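Local coordinates for protein gluconate kinase (Lactobacillus acidophilus, PDB 3LL3) that binds ATP and D-xylulose and, as a member of the FGGY carbohydrate kinase family, probably transfers phosphate from ATP to a sugar or sugar acid, at residues A[114-117]-A[118-122]; A[144-147]-A[148-152]; A[216-219]-A[220-223]; A[430-433]-A[434-437]; A[469-472]-A[473-476]. All coordinates share one frame; numbering follows the deposited sequence. Where two conformers were deposited one is given.

Contact 1: A[114-117]-A[118-122]; sequences RGFA and QQIYR
The F116 ring has I120 over one face and Q119 at its rim. I120 CD1 sits 3.8 Å from the centroid of the F116 ring, 19° off the ring normal, a CH-pi contact that leans toward the CZ and CE2 side. In the plane of the same ring, Q119 OE1 approaches F116 CD1 at 3.5 Å, its amide turned 73° from the ring, so the carbonyl oxygen meets the slightly positive C-H rim. F116 can serve both neighbours because its CG is anti to the backbone N (chi1 -175°), which carries the ring forward along the helix. The other end of the Q119 amide, NE2, is held by E192. All this happens on the opening turn of helix 116-124, which follows helix 105-114 after a break at G115, where phi is positive. That helix lies against 133-143 and 191-197 in the N-terminal part of the FGGY kinase: L193 touches both F116 and I120, and L138 and I196 also pack on F116. The backbone of this turn is regular, I120 N bonding to F116 O at 2.9 Å and Y121 N to A117 O at 3.0 Å. Q118 folds back at chi2, bringing OE1 to 3.0 Å from G115 CA, while its NE2 bonds to the carbonyl of K112, which ties the new helix to the end of the preceding one.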
loop_
_atom_site.group_PDB
_atom_site.type_symbol
_atom_site.label_atom_id
_atom_site.label_comp_id
_atom_site.label_asym_id
_atom_site.label_seq_id
_atom_site.Cartn_x
_atom_site.Cartn_y
_atom_site.Cartn_z
ATOM N N ARG A 114 -15.976 -16.092 23.769
ATOM C CA ARG A 114 -16.869 -16.332 24.901
ATOM C C ARG A 114 -16.786 -15.252 25.982
ATOM O O ARG A 114 -17.554 -15.277 26.945
ATOM C CB ARG A 114 -16.580 -17.704 25.512
ATOM C CG ARG A 114 -16.646 -18.862 24.510
ATOM C CD ARG A 114 -15.726 -19.996 24.957
ATOM N NE ARG A 114 -15.599 -20.005 26.415
ATOM C CZ ARG A 114 -14.457 -20.203 27.070
ATOM N NH1 ARG A 114 -14.441 -20.188 28.398
ATOM N NH2 ARG A 114 -13.328 -20.406 26.397
ATOM N N GLY A 115 -15.857 -14.309 25.827
ATOM C CA GLY A 115 -15.671 -13.263 26.821
ATOM C C GLY A 115 -14.717 -13.646 27.943
ATOM O O GLY A 115 -14.577 -12.902 28.915
ATOM N N PHE A 116 -14.059 -14.800 27.813
ATOM C CA PHE A 116 -13.114 -15.274 28.824
ATOM C C PHE A 116 -11.764 -14.544 28.767
ATOM O O PHE A 116 -11.173 -14.244 29.811
ATOM C CB PHE A 116 -12.879 -16.776 28.669
ATOM C CG PHE A 116 -12.019 -17.375 29.746
ATOM C CD1 PHE A 116 -12.145 -16.966 31.063
ATOM C CD2 PHE A 116 -11.102 -18.365 29.440
ATOM C CE1 PHE A 116 -11.359 -17.528 32.057
ATOM C CE2 PHE A 116 -10.314 -18.938 30.430
ATOM C CZ PHE A 116 -10.444 -18.520 31.741
ATOM N N ALA A 117 -11.285 -14.277 27.550
ATOM C CA ALA A 117 -10.009 -13.592 27.365
ATOM C C ALA A 117 -10.115 -12.195 27.952
ATOM O O ALA A 117 -9.199 -11.719 28.617
ATOM C CB ALA A 117 -9.631 -13.542 25.889
ATOM N N GLN A 118 -11.262 -11.564 27.735
ATOM C CA GLN A 118 -11.533 -10.240 28.277
ATOM C C GLN A 118 -11.479 -10.264 29.797
ATOM O O GLN A 118 -11.016 -9.318 30.424
ATOM C CB GLN A 118 -12.902 -9.730 27.802
ATOM C CG GLN A 118 -12.983 -9.441 26.307
ATOM C CD GLN A 118 -13.260 -10.674 25.466
ATOM O OE1 GLN A 118 -13.204 -11.808 25.950
ATOM N NE2 GLN A 118 -13.567 -10.455 24.188
ATOM N N GLN A 119 -11.949 -11.357 30.384
ATOM C CA GLN A 119 -12.004 -11.488 31.833
ATOM C C GLN A 119 -10.608 -11.685 32.397
ATOM O O GLN A 119 -10.252 -11.107 33.421
ATOM C CB GLN A 119 -12.893 -12.671 32.254
ATOM C CG GLN A 119 -13.028 -12.780 33.778
ATOM C CD GLN A 119 -13.765 -14.043 34.254
ATOM O OE1 GLN A 119 -13.613 -15.127 33.684
ATOM N NE2 GLN A 119 -14.544 -13.900 35.323
ATOM N N ILE A 120 -9.816 -12.510 31.728
ATOM C CA ILE A 120 -8.421 -12.687 32.119
ATOM C C ILE A 120 -7.684 -11.335 32.103
ATOM O O ILE A 120 -6.931 -10.999 33.036
ATOM C CB ILE A 120 -7.725 -13.741 31.224
ATOM C CG1 ILE A 120 -8.185 -15.146 31.613
ATOM C CG2 ILE A 120 -6.200 -13.653 31.338
ATOM C CD1 ILE A 120 -7.836 -16.195 30.595
ATOM N N TYR A 121 -7.925 -10.548 31.055
ATOM C CA TYR A 121 -7.354 -9.203 30.969
ATOM C C TYR A 121 -7.777 -8.297 32.134
ATOM O O TYR A 121 -6.953 -7.649 32.755
ATOM C CB TYR A 121 -7.692 -8.533 29.634
ATOM C CG TYR A 121 -7.073 -7.166 29.551
ATOM C CD1 TYR A 121 -5.703 -7.020 29.364
ATOM C CD2 TYR A 121 -7.846 -6.019 29.695
ATOM C CE1 TYR A 121 -5.115 -5.757 29.320
ATOM C CE2 TYR A 121 -7.279 -4.760 29.640
ATOM C CZ TYR A 121 -5.914 -4.635 29.456
ATOM O OH TYR A 121 -5.354 -3.384 29.406
ATOM N N ARG A 122 -9.080 -8.233 32.380
ATOM C CA ARG A 122 -9.590 -7.458 33.502
ATOM C C ARG A 122 -8.975 -7.924 34.824
ATOM O O ARG A 122 -8.700 -7.092 35.677
ATOM C CB ARG A 122 -11.120 -7.519 33.566
ATOM C CG ARG A 122 -11.851 -6.315 32.998
ATOM C CD ARG A 122 -13.368 -6.511 33.061
ATOM N NE ARG A 122 -13.882 -6.961 31.772
ATOM C CZ ARG A 122 -14.412 -8.153 31.542
ATOM N NH1 ARG A 122 -14.834 -8.457 30.328
ATOM N NH2 ARG A 122 -14.538 -9.035 32.520
#

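Contact 2: A[144-147]-A[148-152]; sequences KTEV and FSQAQ
With CG anti to the backbone N (chi1 -180°) and a bend at chi2 (74°), the side chain of E146 turns along its helix toward Q150. Q150 answers from one turn on with an unusual chi1 of 21°, well off a staggered value, and an otherwise extended chain. The two then meet flank to end: Q150 NE2 comes to 3.4 Å from E146 CG, the methylene below the carboxylate, and the carboxylate and amide planes stand nearly perpendicular. E146 OE2 lies 3.5 Å from Q150 NE2. At its base the Q150 chain is close to the backbone as well, with CG 3.0 Å from E146 O, the same carbonyl that accepts Q150 N at 3.2 Å.

Main-chain bonds close the rest of this short helix. F148 N bonds to K144 O at 3.1 Å, and S149 N reaches T145 O at 2.9 Å. V147 O receives A151 N at 3.0 Å and, weakly, Q150 N. The F148 side chain leaves toward K141 and I199, and Q150 and A151 touch L93.

K144 is the first residue past helix 133-143 and also the N-cap of the next helix. The arrangement is that of a short surface helix, 145-150, whose E146, exposed, and Q150, partly so, are an i, i+4 pair.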
loop_
_atom_site.group_PDB
_atom_site.type_symbol
_atom_site.label_atom_id
_atom_site.label_comp_id
_atom_site.label_asym_id
_atom_site.label_seq_id
_atom_site.Cartn_x
_atom_site.Cartn_y
_atom_site.Cartn_z
ATOM N N LYS A 144 -2.662 -32.086 25.497
ATOM C CA LYS A 144 -1.521 -32.871 25.950
ATOM C C LYS A 144 -1.819 -33.379 27.349
ATOM O O LYS A 144 -1.075 -33.111 28.295
ATOM C CB LYS A 144 -0.246 -32.019 25.963
ATOM C CG LYS A 144 0.737 -32.302 24.828
ATOM C CD LYS A 144 0.107 -32.097 23.468
ATOM C CE LYS A 144 1.014 -32.608 22.356
ATOM N NZ LYS A 144 2.277 -31.815 22.220
ATOM N N THR A 145 -2.924 -34.110 27.477
ATOM C CA THR A 145 -3.422 -34.533 28.782
ATOM C C THR A 145 -2.393 -35.297 29.617
ATOM O O THR A 145 -2.373 -35.194 30.850
ATOM C CB THR A 145 -4.694 -35.396 28.642
ATOM O OG1 THR A 145 -5.009 -35.984 29.912
ATOM C CG2 THR A 145 -4.487 -36.509 27.610
ATOM N N GLU A 146 -1.548 -36.066 28.944
ATOM C CA GLU A 146 -0.569 -36.899 29.634
ATOM C C GLU A 146 0.416 -36.051 30.446
ATOM O O GLU A 146 0.543 -36.222 31.667
ATOM C CB GLU A 146 0.179 -37.786 28.634
ATOM C CG GLU A 146 1.220 -38.690 29.261
ATOM C CD GLU A 146 0.599 -39.851 30.017
ATOM O OE1 GLU A 146 0.219 -40.849 29.364
ATOM O OE2 GLU A 146 0.497 -39.772 31.262
ATOM N N VAL A 147 1.108 -35.134 29.771
ATOM C CA VAL A 147 2.056 -34.259 30.455
ATOM C C VAL A 147 1.338 -33.395 31.477
ATOM O O VAL A 147 1.839 -33.194 32.573
ATOM C CB VAL A 147 2.840 -33.351 29.485
ATOM C CG1 VAL A 147 3.408 -34.162 28.336
ATOM C CG2 VAL A 147 1.957 -32.252 28.965
ATOM N N PHE A 148 0.156 -32.891 31.138
ATOM C CA PHE A 148 -0.562 -32.073 32.109
ATOM C C PHE A 148 -0.806 -32.850 33.397
ATOM O O PHE A 148 -0.666 -32.313 34.495
ATOM C CB PHE A 148 -1.893 -31.551 31.577
ATOM C CG PHE A 148 -2.426 -30.405 32.381
ATOM C CD1 PHE A 148 -1.967 -29.108 32.154
ATOM C CD2 PHE A 148 -3.330 -30.620 33.402
ATOM C CE1 PHE A 148 -2.427 -28.062 32.921
ATOM C CE2 PHE A 148 -3.798 -29.569 34.167
ATOM C CZ PHE A 148 -3.347 -28.291 33.924
ATOM N N SER A 149 -1.190 -34.113 33.252
ATOM C CA SER A 149 -1.434 -34.978 34.401
ATOM C C SER A 149 -0.217 -35.114 35.309
ATOM O O SER A 149 -0.328 -35.099 36.543
ATOM C CB SER A 149 -1.873 -36.365 33.919
ATOM O OG SER A 149 -2.193 -37.194 35.018
ATOM N N GLN A 150 0.955 -35.267 34.709
ATOM C CA GLN A 150 2.140 -35.523 35.523
ATOM C C GLN A 150 2.884 -34.277 36.007
ATOM O O GLN A 150 3.719 -34.379 36.907
ATOM C CB GLN A 150 3.099 -36.517 34.855
ATOM C CG GLN A 150 2.942 -36.667 33.356
ATOM C CD GLN A 150 3.868 -37.737 32.807
ATOM O OE1 GLN A 150 4.829 -38.140 33.470
ATOM N NE2 GLN A 150 3.587 -38.202 31.594
ATOM N N ALA A 151 2.571 -33.110 35.439
ATOM C CA ALA A 151 3.200 -31.859 35.887
ATOM C C ALA A 151 2.870 -31.500 37.343
ATOM O O ALA A 151 1.708 -31.326 37.702
ATOM C CB ALA A 151 2.823 -30.699 34.950
ATOM N N GLN A 152 3.901 -31.374 38.172
ATOM C CA GLN A 152 3.739 -30.968 39.565
ATOM C C GLN A 152 4.165 -29.511 39.777
ATOM O O GLN A 152 3.858 -28.904 40.810
ATOM C CB GLN A 152 4.561 -31.878 40.483
ATOM C CG GLN A 152 4.091 -33.346 40.466
ATOM C CD GLN A 152 2.629 -33.483 40.839
ATOM O OE1 GLN A 152 2.207 -33.034 41.910
ATOM N NE2 GLN A 152 1.843 -34.093 39.954
#

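Contact 3: A[216-219]-A[220-223]; sequences PIKT and EYVK
Apolar contact comes first: I217 CG2 touches two residues of the following helix, lying 4.1 Å from Y221 CB and equally far from V222 CG2. That methyl is available because the longer branch, CG1, is anti to the carbonyl carbon (chi1 -64°), leaving CG2 on the side of the helix. On the outer side, T219 CG2 rests 3.9 Å from K223 CE, where the lysine curls at its end (chi4 -58°) over the threonine; the base of the same lysine also runs close past T219 O.

Next is the contact with the aromatic ring. K218 runs beside Y221, both chains pointing the same way, and its CE reaches the ring edge 4.0 Å from Y221 CE2. The neighbouring E220 places CD above one face of the same ring, offset toward the rim. K218 NZ and E220 OE1, opposite in charge, remain 4.8 Å apart.

The backbone bonds start the helix. K218, in the N-cap position, gives its carbonyl to V222 N at 3.1 Å and, more weakly, to Y221 N. K223 N bonds to T219 O at 3.2 Å with an angle of 159°.

Here the chain passes from short strand 213-214, at the edge of a mixed sheet, into helix 219-225. Y221 sends its hydroxyl to R164 of helix 157-166 and meets F53 of helix 49-65 edge-to-face, while I217 also packs on I227.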
loop_
_atom_site.group_PDB
_atom_site.type_symbol
_atom_site.label_atom_id
_atom_site.label_comp_id
_atom_site.label_asym_id
_atom_site.label_seq_id
_atom_site.Cartn_x
_atom_site.Cartn_y
_atom_site.Cartn_z
ATOM N N PRO A 216 21.102 -20.713 50.065
ATOM C CA PRO A 216 22.418 -20.553 49.448
ATOM C C PRO A 216 22.475 -21.212 48.088
ATOM O O PRO A 216 21.577 -21.961 47.734
ATOM C CB PRO A 216 23.345 -21.331 50.394
ATOM C CG PRO A 216 22.446 -21.953 51.461
ATOM C CD PRO A 216 21.064 -21.912 50.917
ATOM N N ILE A 217 23.542 -20.939 47.349
ATOM C CA ILE A 217 23.840 -21.663 46.126
ATOM C C ILE A 217 24.460 -22.998 46.519
ATOM O O ILE A 217 25.190 -23.075 47.513
ATOM C CB ILE A 217 24.839 -20.872 45.262
ATOM C CG1 ILE A 217 24.216 -19.546 44.811
ATOM C CG2 ILE A 217 25.298 -21.696 44.069
ATOM C CD1 ILE A 217 25.162 -18.650 44.024
ATOM N N LYS A 218 24.160 -24.046 45.758
ATOM C CA LYS A 218 24.672 -25.382 46.058
ATOM C C LYS A 218 26.184 -25.455 45.819
ATOM O O LYS A 218 26.674 -24.934 44.813
ATOM C CB LYS A 218 23.928 -26.436 45.235
ATOM C CG LYS A 218 22.435 -26.515 45.550
ATOM C CD LYS A 218 21.805 -27.823 45.058
ATOM C CE LYS A 218 21.647 -27.854 43.535
ATOM N NZ LYS A 218 21.161 -29.186 43.038
ATOM N N THR A 219 26.915 -26.101 46.737
ATOM C CA THR A 219 28.381 -26.132 46.678
ATOM C C THR A 219 28.873 -26.542 45.312
ATOM O O THR A 219 29.858 -26.017 44.818
ATOM C CB THR A 219 29.039 -27.134 47.665
ATOM O OG1 THR A 219 28.188 -27.379 48.790
ATOM C CG2 THR A 219 30.376 -26.591 48.131
ATOM N N GLU A 220 28.200 -27.517 44.726
ATOM C CA GLU A 220 28.536 -27.970 43.385
ATOM C C GLU A 220 28.739 -26.791 42.446
ATOM O O GLU A 220 29.770 -26.679 41.782
ATOM C CB GLU A 220 27.421 -28.852 42.844
ATOM C CG GLU A 220 27.542 -29.186 41.374
ATOM C CD GLU A 220 26.413 -30.085 40.923
ATOM O OE1 GLU A 220 25.573 -30.433 41.781
ATOM O OE2 GLU A 220 26.361 -30.444 39.724
ATOM N N TYR A 221 27.743 -25.914 42.388
ATOM C CA TYR A 221 27.780 -24.809 41.439
ATOM C C TYR A 221 28.641 -23.654 41.919
ATOM O O TYR A 221 28.988 -22.782 41.133
ATOM C CB TYR A 221 26.362 -24.351 41.082
ATOM C CG TYR A 221 25.608 -25.414 40.344
ATOM C CD1 TYR A 221 25.970 -25.769 39.055
ATOM C CD2 TYR A 221 24.562 -26.094 40.945
ATOM C CE1 TYR A 221 25.298 -26.766 38.377
ATOM C CE2 TYR A 221 23.882 -27.087 40.276
ATOM C CZ TYR A 221 24.253 -27.421 38.993
ATOM O OH TYR A 221 23.580 -28.419 38.322
ATOM N N VAL A 222 29.011 -23.654 43.198
ATOM C CA VAL A 222 29.939 -22.642 43.701
ATOM C C VAL A 222 31.294 -22.848 43.053
ATOM O O VAL A 222 31.990 -21.892 42.681
ATOM C CB VAL A 222 30.115 -22.721 45.224
ATOM C CG1 VAL A 222 31.350 -21.942 45.652
ATOM C CG2 VAL A 222 28.870 -22.194 45.922
ATOM N N LYS A 223 31.659 -24.118 42.925
ATOM C CA LYS A 223 32.899 -24.494 42.270
ATOM C C LYS A 223 32.793 -24.236 40.771
ATOM O O LYS A 223 33.641 -23.565 40.191
ATOM C CB LYS A 223 33.189 -25.977 42.524
ATOM C CG LYS A 223 32.921 -26.412 43.961
ATOM C CD LYS A 223 32.974 -27.938 44.128
ATOM C CE LYS A 223 32.810 -28.337 45.601
ATOM N NZ LYS A 223 33.854 -27.721 46.491
#

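Contact 4: A[430-433]-A[434-437]; sequences GTLA and AMFL
T431 O accepts M435 N at 2.8 Å, the shortest bond across this junction. It belongs to the regular alpha-helical i, i+4 pattern of helix 429-441 of this FGGY kinase, a family of the actin-like ATPase clan; the helix packs against strands 4-11 and 15-22 and helix 239-245. G430 O with A434 N and L432 O with F436 N, both at 2.9 Å, continue the series.

The side chains are buried and fan out to different partners. L432 and M435, a selenomethionine, lie together on the face toward strand 15-22, both touching Y21; M435 is bent at chi2 and chi3, which turns its terminal CE back until it lies 4.4 Å from L432 CG. T431 puts its hydroxyl to that of Y21. The small A433 and A434 sit against L242 of helix 239-245, and A434 O is bonded by the S75 hydroxyl. F436 packs on N445 and I451. G430, near the helix start, lies in the neighbourhood of the bound ATP without touching it.

One turn on from A433, L437 N bonds to A433 O at 2.9 Å, and the L437 side chain, its CG beside the backbone N, comes back so that CG is 3.4 Å from that same A433 O.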
loop_
_atom_site.group_PDB
_atom_site.type_symbol
_atom_site.label_atom_id
_atom_site.label_comp_id
_atom_site.label_asym_id
_atom_site.label_seq_id
_atom_site.Cartn_x
_atom_site.Cartn_y
_atom_site.Cartn_z
ATOM N N GLY A 430 18.793 -3.657 30.878
ATOM C CA GLY A 430 18.307 -4.793 31.651
ATOM C C GLY A 430 19.302 -5.364 32.657
ATOM O O GLY A 430 18.964 -5.539 33.834
ATOM N N THR A 431 20.521 -5.683 32.215
ATOM C CA THR A 431 21.546 -6.099 33.163
ATOM C C THR A 431 21.937 -4.975 34.123
ATOM O O THR A 431 22.255 -5.235 35.278
ATOM C CB THR A 431 22.804 -6.675 32.487
ATOM O OG1 THR A 431 23.306 -5.737 31.546
ATOM C CG2 THR A 431 22.490 -7.974 31.768
ATOM N N LEU A 432 21.910 -3.728 33.645
ATOM C CA LEU A 432 22.200 -2.586 34.502
ATOM C C LEU A 432 21.220 -2.549 35.674
ATOM O O LEU A 432 21.616 -2.393 36.826
ATOM C CB LEU A 432 22.097 -1.285 33.700
ATOM C CG LEU A 432 22.399 0.027 34.424
ATOM C CD1 LEU A 432 22.814 1.117 33.434
ATOM C CD2 LEU A 432 21.216 0.487 35.247
ATOM N N ALA A 433 19.931 -2.664 35.370
ATOM C CA ALA A 433 18.920 -2.609 36.418
ATOM C C ALA A 433 18.945 -3.872 37.286
ATOM O O ALA A 433 18.646 -3.806 38.469
ATOM C CB ALA A 433 17.530 -2.347 35.844
ATOM N N ALA A 434 19.326 -5.007 36.703
ATOM C CA ALA A 434 19.535 -6.216 37.497
ATOM C C ALA A 434 20.656 -5.982 38.487
ATOM O O ALA A 434 20.532 -6.336 39.658
ATOM C CB ALA A 434 19.854 -7.421 36.619
HETATM N N MSE A 435 21.727 -5.336 38.010
HETATM C CA MSE A 435 22.856 -4.991 38.859
HETATM C C MSE A 435 22.381 -4.071 39.975
HETATM O O MSE A 435 22.777 -4.229 41.139
HETATM C CB MSE A 435 23.977 -4.373 38.017
HETATM C CG MSE A 435 25.172 -3.797 38.782
HETATM SE SE MSE A 435 24.885 -1.968 39.444
HETATM C CE MSE A 435 25.087 -0.933 37.766
ATOM N N PHE A 436 21.493 -3.142 39.631
ATOM C CA PHE A 436 20.958 -2.207 40.625
ATOM C C PHE A 436 20.111 -2.905 41.720
ATOM O O PHE A 436 20.193 -2.558 42.904
ATOM C CB PHE A 436 20.174 -1.062 39.964
ATOM C CG PHE A 436 19.620 -0.069 40.950
ATOM C CD1 PHE A 436 20.415 0.939 41.454
ATOM C CD2 PHE A 436 18.308 -0.153 41.377
ATOM C CE1 PHE A 436 19.924 1.846 42.364
ATOM C CE2 PHE A 436 17.807 0.748 42.288
ATOM C CZ PHE A 436 18.624 1.750 42.784
ATOM N N LEU A 437 19.294 -3.875 41.335
ATOM C CA LEU A 437 18.551 -4.651 42.336
ATOM C C LEU A 437 19.527 -5.297 43.322
ATOM O O LEU A 437 19.285 -5.342 44.531
ATOM C CB LEU A 437 17.718 -5.738 41.674
ATOM C CG LEU A 437 16.613 -5.349 40.685
ATOM C CD1 LEU A 437 15.961 -6.614 40.150
ATOM C CD2 LEU A 437 15.564 -4.459 41.320
#

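Contact 5: A[469-472]-A[473-476]; sequences ATYQ and KLFP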
loop_
_atom_site.group_PDB
_atom_site.type_symbol
_atom_site.label_atom_id
_atom_site.label_comp_id
_atom_site.label_asym_id
_atom_site.label_seq_id
_atom_site.Cartn_x
_atom_site.Cartn_y
_atom_site.Cartn_z
ATOM N N ALA A 469 4.225 19.922 13.721
ATOM C CA ALA A 469 2.918 20.298 13.192
ATOM C C ALA A 469 2.538 19.466 11.967
ATOM O O ALA A 469 1.379 19.045 11.817
ATOM C CB ALA A 469 2.876 21.787 12.856
ATOM N N THR A 470 3.508 19.245 11.084
ATOM C CA THR A 470 3.243 18.448 9.890
ATOM C C THR A 470 2.766 17.045 10.315
ATOM O O THR A 470 1.749 16.531 9.834
ATOM C CB THR A 470 4.510 18.311 9.041
ATOM O OG1 THR A 470 4.951 19.612 8.609
ATOM C CG2 THR A 470 4.237 17.424 7.840
ATOM N N TYR A 471 3.504 16.442 11.238
ATOM C CA TYR A 471 3.191 15.098 11.684
ATOM C C TYR A 471 1.887 15.056 12.454
ATOM O O TYR A 471 1.154 14.080 12.396
ATOM C CB TYR A 471 4.356 14.505 12.490
ATOM C CG TYR A 471 5.498 14.136 11.578
ATOM C CD1 TYR A 471 5.318 13.197 10.563
ATOM C CD2 TYR A 471 6.731 14.758 11.690
ATOM C CE1 TYR A 471 6.346 12.870 9.704
ATOM C CE2 TYR A 471 7.763 14.447 10.832
ATOM C CZ TYR A 471 7.569 13.503 9.846
ATOM O OH TYR A 471 8.607 13.204 9.004
ATOM N N GLN A 472 1.596 16.130 13.170
ATOM C CA GLN A 472 0.361 16.203 13.936
ATOM C C GLN A 472 -0.848 16.199 13.011
ATOM O O GLN A 472 -1.912 15.663 13.353
ATOM C CB GLN A 472 0.367 17.455 14.809
ATOM C CG GLN A 472 -0.679 17.469 15.894
ATOM C CD GLN A 472 -0.281 18.367 17.060
ATOM O OE1 GLN A 472 0.893 18.729 17.214
ATOM N NE2 GLN A 472 -1.259 18.727 17.889
ATOM N N LYS A 473 -0.686 16.800 11.834
ATOM C CA LYS A 473 -1.748 16.797 10.854
ATOM C C LYS A 473 -1.801 15.468 10.096
ATOM O O LYS A 473 -2.871 15.014 9.691
ATOM C CB LYS A 473 -1.622 17.992 9.892
ATOM C CG LYS A 473 -2.592 17.921 8.726
ATOM C CD LYS A 473 -2.659 19.224 7.925
ATOM C CE LYS A 473 -3.897 19.253 7.025
ATOM N NZ LYS A 473 -4.124 20.605 6.454
ATOM N N LEU A 474 -0.651 14.824 9.934
ATOM C CA LEU A 474 -0.587 13.589 9.154
ATOM C C LEU A 474 -0.983 12.325 9.935
ATOM O O LEU A 474 -1.474 11.361 9.341
ATOM C CB LEU A 474 0.798 13.415 8.536
ATOM C CG LEU A 474 1.012 12.138 7.716
ATOM C CD1 LEU A 474 0.054 12.096 6.509
ATOM C CD2 LEU A 474 2.477 12.066 7.274
ATOM N N PHE A 475 -0.776 12.323 11.254
ATOM C CA PHE A 475 -1.151 11.162 12.065
ATOM C C PHE A 475 -2.630 10.752 11.948
ATOM O O PHE A 475 -2.945 9.555 11.887
ATOM C CB PHE A 475 -0.744 11.343 13.548
ATOM C CG PHE A 475 -0.977 10.111 14.399
ATOM C CD1 PHE A 475 -0.434 8.880 14.037
ATOM C CD2 PHE A 475 -1.730 10.186 15.564
ATOM C CE1 PHE A 475 -0.648 7.733 14.817
ATOM C CE2 PHE A 475 -1.953 9.053 16.346
ATOM C CZ PHE A 475 -1.408 7.821 15.969
ATOM N N PRO A 476 -3.547 11.731 11.933
ATOM C CA PRO A 476 -4.950 11.337 11.758
ATOM C C PRO A 476 -5.185 10.598 10.435
ATOM O O PRO A 476 -6.019 9.708 10.392
ATOM C CB PRO A 476 -5.689 12.685 11.751
ATOM C CG PRO A 476 -4.837 13.561 12.640
ATOM C CD PRO A 476 -3.410 13.157 12.295
#
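Y471 and L474 point to the same side of helix 465-485, L474 CD2 approaching Y471 CD1 obliquely at 4.5 Å, a loose apolar touch. This is a long alpha-helix near the C-terminal end of the kinase, amphipathic here: Y471 and L474 are buried, while A469, Q472 and K473 are exposed. Y471 is gripped beyond the pair, its ring against L412, N415 and I416 of helix 407-417 and its hydroxyl bonded to E374. F475 has CG anti to its own N (chi1 -174°), and its ring meets that of Y381 edge-to-face, so both Y471 and F475 reach helix 365-388. On the other side, Q472 and K473 carry extended chains away from the helix.

Regular backbone bonds hold the turns as far as F475, whose N bonds to Y471 O at 2.8 Å; one residue earlier, L474 N bonds to T470 O at 2.9 Å. K473 N reaches A469 O at 3.1 Å and has a second, weak bond to T470 O. Then the helix kinks: P476 has no N-H to offer, and in place of a donor its ring methylene CD stands 3.1 Å from Q472 O.

All five are local contacts along one helix or at its start, and what separates them is setting. Contact 4 is the fully buried one, its centre about 15 Å from the centre of the chain, its side chains apolar apart from one threonine. Contact 2 lies at the surface and brings a glutamate and a glutamine side chain together. Contacts 1, 3 and 5 are partly buried, each packing an aromatic side chain against neighbouring parts of the fold. Helix 133-143 touches both 1 and 2, whose centres are 25 Å apart. Contacts 1, 2 and 3 lie at helix starts, contact 5 at a proline kink. No two contacts touch; 3 and 5, on opposite sides of the centre, are 58 Å apart centre to centre.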